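Local coordinates for metallopeptidase family protein (PDB 2EJQ) that probably acts as a metal-dependent peptidase of the zincin-like family, although its substrate is not known, at residues V7-R12 with A87-T92. The protein carries 1 engineered substitution. Sequence-based numbering, arbitrary orientation.
Sequences VELVER and AEVWET
Knobs-into-holes helix packing in this zincin-like fold joins the N-terminal helix 3-16 to the start of helix 85-105: Val89 is the knob, and Phe6, Leu9, Val10 and Leu13 form the hole, Leu9 and Val10 being its partners within 7-12. The longer helix carries, further along, an HExxH pattern (His95, Glu96, His99) consistent with the zinc-binding motif of the family, though no metal is bound to them here; the contact thus lies on the same helix as the probable active site but nearer its N-terminal end. Between the two segments the contact is wholly apolar, burying 117 Å² without a shared hydrogen bond. Val10 and Val89 have the nearest CA atoms, 6.6 Å apart. A chi1 of 170° sets CG1 of Val89 anti to the backbone N and leaves CG2 beside that N, so the two methyls serve different partners. CG1 meets CG2 of Val10 at 3.9 Å, the two side chains lying roughly perpendicular. It also rests against the backbone of helix 3-16, 4.1 Å from the CA of Val10. CG2 of Val89 instead touches the CD2 methyl of Leu9 at 4.0 Å. Phe75 of helix 72-78 also touches Val89, while Val10 leans on Val28 and Val30 of strand 27-31, linking the helix pair to the sheet. A salt bridge from Arg12 NH2 to Glu86 OE1 adds a polar link between the same two helices. Within helix 85-105, Glu88 O accepts two hydrogen bonds, one on each side of its carbonyl plane, from Thr92 N at 3.1 Å and Thr92 OG1 at 2.9 Å, the hydroxyl oxygen standing 27° from that plane.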
loop_
_atom_site.group_PDB
_atom_site.type_symbol
_atom_site.label_atom_id
_atom_site.label_comp_id
_atom_site.label_asym_id
_atom_site.label_seq_id
_atom_site.Cartn_x
_atom_site.Cartn_y
_atom_site.Cartn_z
ATOM N N VAL A 7 8.483 9.238 2.837
ATOM C CA VAL A 7 7.734 8.750 3.991
ATOM C C VAL A 7 6.819 9.850 4.513
ATOM O O VAL A 7 5.646 9.615 4.801
ATOM C CB VAL A 7 8.672 8.320 5.132
ATOM C CG1 VAL A 7 7.860 8.030 6.391
ATOM C CG2 VAL A 7 9.476 7.082 4.716
ATOM N N GLU A 8 7.376 11.052 4.613
ATOM C CA GLU A 8 6.663 12.230 5.087
ATOM C C GLU A 8 5.488 12.601 4.170
ATOM O O GLU A 8 4.452 13.071 4.630
ATOM C CB GLU A 8 7.657 13.391 5.183
ATOM C CG GLU A 8 7.154 14.619 5.897
ATOM C CD GLU A 8 8.270 15.615 6.152
ATOM O OE1 GLU A 8 9.223 15.259 6.886
ATOM O OE2 GLU A 8 8.196 16.746 5.614
ATOM N N LEU A 9 5.659 12.403 2.868
ATOM C CA LEU A 9 4.601 12.718 1.918
ATOM C C LEU A 9 3.464 11.712 2.078
ATOM O O LEU A 9 2.283 12.080 2.057
ATOM C CB LEU A 9 5.137 12.650 0.486
ATOM C CG LEU A 9 4.116 12.793 -0.642
ATOM C CD1 LEU A 9 3.387 14.135 -0.523
ATOM C CD2 LEU A 9 4.829 12.669 -1.982
ATOM N N VAL A 10 3.830 10.444 2.236
ATOM C CA VAL A 10 2.860 9.372 2.401
ATOM C C VAL A 10 1.977 9.606 3.629
ATOM O O VAL A 10 0.757 9.487 3.561
ATOM C CB VAL A 10 3.570 8.019 2.544
ATOM C CG1 VAL A 10 2.583 6.957 3.002
ATOM C CG2 VAL A 10 4.201 7.628 1.216
ATOM N N GLU A 11 2.603 9.948 4.746
ATOM C CA GLU A 11 1.879 10.190 5.983
ATOM C C GLU A 11 0.966 11.414 5.884
ATOM O O GLU A 11 -0.145 11.424 6.433
ATOM C CB GLU A 11 2.866 10.400 7.127
ATOM C CG GLU A 11 3.858 9.261 7.311
ATOM C CD GLU A 11 4.825 9.495 8.463
ATOM O OE1 GLU A 11 5.375 10.612 8.563
ATOM O OE2 GLU A 11 5.048 8.560 9.265
ATOM N N ARG A 12 1.451 12.446 5.192
ATOM C CA ARG A 12 0.701 13.684 5.047
ATOM C C ARG A 12 -0.555 13.416 4.205
ATOM O O ARG A 12 -1.641 13.894 4.539
ATOM C CB ARG A 12 1.612 14.762 4.421
ATOM C CG ARG A 12 0.919 16.036 3.960
ATOM C CD ARG A 12 1.687 16.782 2.944
ATOM N NE ARG A 12 0.902 17.005 1.738
ATOM C CZ ARG A 12 1.416 17.202 0.536
ATOM N NH1 ARG A 12 2.707 17.218 0.388
ATOM N NH2 ARG A 12 0.630 17.362 -0.515
ATOM N N ALA A 87 0.741 12.989 -6.833
ATOM C CA ALA A 87 -0.310 12.340 -7.599
ATOM C C ALA A 87 -0.136 10.827 -7.593
ATOM O O ALA A 87 -1.113 10.094 -7.467
ATOM C CB ALA A 87 -0.314 12.857 -9.019
ATOM N N GLU A 88 1.105 10.363 -7.725
ATOM C CA GLU A 88 1.390 8.930 -7.743
ATOM C C GLU A 88 1.159 8.231 -6.386
ATOM O O GLU A 88 0.624 7.131 -6.341
ATOM C CB GLU A 88 2.824 8.695 -8.221
ATOM C CG GLU A 88 3.111 9.197 -9.639
ATOM C CD GLU A 88 2.619 8.245 -10.721
ATOM O OE1 GLU A 88 2.356 7.067 -10.406
ATOM O OE2 GLU A 88 2.515 8.667 -11.893
ATOM N N VAL A 89 1.559 8.865 -5.290
ATOM C CA VAL A 89 1.356 8.292 -3.965
ATOM C C VAL A 89 -0.152 8.258 -3.646
ATOM O O VAL A 89 -0.689 7.257 -3.156
ATOM C CB VAL A 89 2.073 9.131 -2.879
ATOM C CG1 VAL A 89 1.651 8.667 -1.504
ATOM C CG2 VAL A 89 3.581 8.996 -3.026
ATOM N N TRP A 90 -0.822 9.369 -3.927
ATOM C CA TRP A 90 -2.251 9.489 -3.695
ATOM C C TRP A 90 -2.987 8.309 -4.313
ATOM O O TRP A 90 -3.686 7.557 -3.634
ATOM C CB TRP A 90 -2.756 10.794 -4.305
ATOM C CG TRP A 90 -4.225 11.024 -4.141
ATOM C CD1 TRP A 90 -5.183 10.935 -5.112
ATOM C CD2 TRP A 90 -4.892 11.480 -2.962
ATOM N NE1 TRP A 90 -6.404 11.319 -4.613
ATOM C CE2 TRP A 90 -6.254 11.655 -3.293
ATOM C CE3 TRP A 90 -4.470 11.757 -1.655
ATOM C CZ2 TRP A 90 -7.194 12.105 -2.367
ATOM C CZ3 TRP A 90 -5.404 12.202 -0.737
ATOM C CH2 TRP A 90 -6.753 12.370 -1.098
ATOM N N GLU A 91 -2.800 8.149 -5.612
ATOM C CA GLU A 91 -3.423 7.089 -6.388
ATOM C C GLU A 91 -3.108 5.678 -5.874
ATOM O O GLU A 91 -3.997 4.842 -5.731
ATOM C CB GLU A 91 -2.991 7.249 -7.852
ATOM C CG GLU A 91 -3.616 6.279 -8.834
ATOM C CD GLU A 91 -5.140 6.326 -8.813
ATOM O OE1 GLU A 91 -5.696 7.454 -8.791
ATOM O OE2 GLU A 91 -5.775 5.238 -8.819
ATOM N N THR A 92 -1.839 5.416 -5.584
ATOM C CA THR A 92 -1.427 4.095 -5.098
ATOM C C THR A 92 -2.053 3.754 -3.737
ATOM O O THR A 92 -2.570 2.664 -3.527
ATOM C CB THR A 92 0.097 4.020 -5.000
ATOM O OG1 THR A 92 0.663 4.267 -6.295
ATOM C CG2 THR A 92 0.541 2.656 -4.506
#